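Local structure of ThiJ/pfpI family protein (Bacillus anthracis, 3EFE) at residues 6-11 / 39-44. The protein is of unconfirmed function but belongs to the DJ-1/PfpI family, whose members include proteases, chaperones and other enzymes or stress-response proteins. Sequence-based numbering, arbitrary orientation.
Sequences KKAFLY and APLKVI
A8 and F9 pair with V43 and I44 where the two parallel strands of a beta-alpha-beta unit start to run side by side. The backbone of I44 grips the strand 8-11 at two points. Its N-H goes to A8 O at 2.9 Å, nearly straight at 167°. Its carbonyl O takes the N-H of L10 at 3.0 Å. Two CA-H...O contacts lie alongside, V43 CA to A8 O and F9 CA to I44 O. Before V43 the two backbones diverge. There a water lies between K42 O and A8 N. Its 2.5 Å distance to K42 O is too short to be trusted, and the bond from A8 N is weak.

The crossover is made by helix 18-30, and the strands belong to the parallel core of the DJ-1/PfpI alpha/beta fold. A8, L10, L41 and V43 lie on the side of the sheet that this helix covers. L41 CG lies 3.7 Å from A8 CB, and its CD1 reaches K6 O. V43 spreads its two methyls: CG1, anti to the backbone N (chi1 174°), meets L10 CB at 3.8 Å, while CG2 faces A8 CB. L28 meets L41, Y21 meets L10, and I25 meets V43. L59 and G57 of the second subunit also pack on L10 and V43, respectively, so this layer reaches the dimer contact.

F9 and I44 occupy the other face, their side chains running alongside each other. I44 CG1 is anti to its own carbonyl carbon, and CD1 at the end of this branch comes obliquely to the F9 ring, 3.7 Å from CE1. I65 of strand 65-66, next to 43-47 in the sheet, touches both side chains.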
# COMPACT_ATOMS: atom_id res chain seq x y z
N LYS D 6 18.42 7.88 -11.25
CA LYS D 6 18.31 7.10 -12.49
C LYS D 6 17.69 5.73 -12.26
O LYS D 6 16.95 5.25 -13.12
CB LYS D 6 19.66 7.01 -13.21
CG LYS D 6 20.06 8.35 -13.84
CD LYS D 6 21.22 8.27 -14.86
CE LYS D 6 21.08 9.32 -15.98
NZ LYS D 6 20.53 8.69 -17.27
N LYS D 7 17.93 5.09 -11.11
CA LYS D 7 17.25 3.81 -10.80
C LYS D 7 16.58 3.85 -9.43
O LYS D 7 16.95 4.64 -8.61
CB LYS D 7 18.23 2.65 -10.92
CG LYS D 7 19.07 2.81 -12.19
CD LYS D 7 19.59 1.51 -12.72
CE LYS D 7 20.24 1.73 -14.09
NZ LYS D 7 21.42 2.70 -14.02
N ALA D 8 15.55 3.05 -9.26
CA ALA D 8 14.85 2.90 -8.02
C ALA D 8 14.77 1.42 -7.76
O ALA D 8 14.36 0.68 -8.59
CB ALA D 8 13.47 3.53 -8.04
N PHE D 9 15.27 1.03 -6.60
CA PHE D 9 15.25 -0.37 -6.14
C PHE D 9 14.31 -0.55 -4.98
O PHE D 9 14.30 0.27 -4.08
CB PHE D 9 16.64 -0.81 -5.72
CG PHE D 9 17.61 -0.82 -6.87
CD1 PHE D 9 17.53 -1.80 -7.85
CD2 PHE D 9 18.57 0.14 -6.97
CE1 PHE D 9 18.39 -1.85 -8.88
CE2 PHE D 9 19.48 0.13 -8.07
CZ PHE D 9 19.36 -0.90 -9.02
N LEU D 10 13.49 -1.60 -5.01
CA LEU D 10 12.77 -1.99 -3.81
C LEU D 10 13.29 -3.33 -3.38
O LEU D 10 13.11 -4.36 -4.05
CB LEU D 10 11.27 -2.04 -4.10
CG LEU D 10 10.36 -2.54 -2.98
CD1 LEU D 10 10.23 -1.48 -1.85
CD2 LEU D 10 9.04 -3.10 -3.53
N TYR D 11 13.86 -3.38 -2.21
CA TYR D 11 14.19 -4.68 -1.58
C TYR D 11 12.95 -5.47 -1.21
O TYR D 11 12.11 -5.01 -0.40
CB TYR D 11 15.14 -4.44 -0.41
CG TYR D 11 15.66 -5.70 0.25
CD1 TYR D 11 16.43 -6.63 -0.45
CD2 TYR D 11 15.39 -5.94 1.60
CE1 TYR D 11 16.90 -7.79 0.20
CE2 TYR D 11 15.88 -7.04 2.24
CZ TYR D 11 16.61 -7.98 1.53
OH TYR D 11 17.05 -9.12 2.21
N ALA D 39 10.47 11.25 -17.40
CA ALA D 39 9.98 9.87 -17.55
C ALA D 39 9.87 9.10 -16.17
O ALA D 39 10.56 9.43 -15.18
CB ALA D 39 10.90 9.11 -18.54
N PRO D 40 8.99 8.07 -16.11
CA PRO D 40 8.83 7.27 -14.88
C PRO D 40 10.14 6.81 -14.30
O PRO D 40 11.07 6.60 -15.05
CB PRO D 40 8.00 6.06 -15.35
CG PRO D 40 7.21 6.64 -16.55
CD PRO D 40 8.17 7.55 -17.21
N LEU D 41 10.24 6.69 -12.98
CA LEU D 41 11.41 6.08 -12.36
C LEU D 41 11.07 4.64 -12.14
O LEU D 41 10.37 4.33 -11.18
CB LEU D 41 11.68 6.72 -11.03
CG LEU D 41 13.00 6.33 -10.38
CD1 LEU D 41 14.16 6.38 -11.36
CD2 LEU D 41 13.24 7.27 -9.20
N LYS D 42 11.49 3.77 -13.06
CA LYS D 42 11.18 2.32 -13.00
C LYS D 42 11.73 1.71 -11.72
O LYS D 42 12.87 1.98 -11.36
CB LYS D 42 11.73 1.59 -14.24
CG LYS D 42 10.99 1.94 -15.55
CD LYS D 42 9.54 1.29 -15.58
CE LYS D 42 8.38 2.35 -15.56
NZ LYS D 42 7.01 1.79 -15.94
N VAL D 43 10.85 1.03 -10.98
CA VAL D 43 11.15 0.35 -9.74
C VAL D 43 11.57 -1.09 -10.11
O VAL D 43 10.81 -1.85 -10.71
CB VAL D 43 9.97 0.41 -8.74
CG1 VAL D 43 10.24 -0.49 -7.41
CG2 VAL D 43 9.65 1.88 -8.39
N ILE D 44 12.83 -1.40 -9.81
CA ILE D 44 13.38 -2.78 -9.91
C ILE D 44 13.33 -3.49 -8.56
O ILE D 44 13.95 -3.06 -7.57
CB ILE D 44 14.84 -2.80 -10.44
CG1 ILE D 44 14.96 -1.95 -11.71
CG2 ILE D 44 15.28 -4.28 -10.74
CD1 ILE D 44 16.30 -1.20 -11.84
O HOH W 1 15.02 2.11 -12.57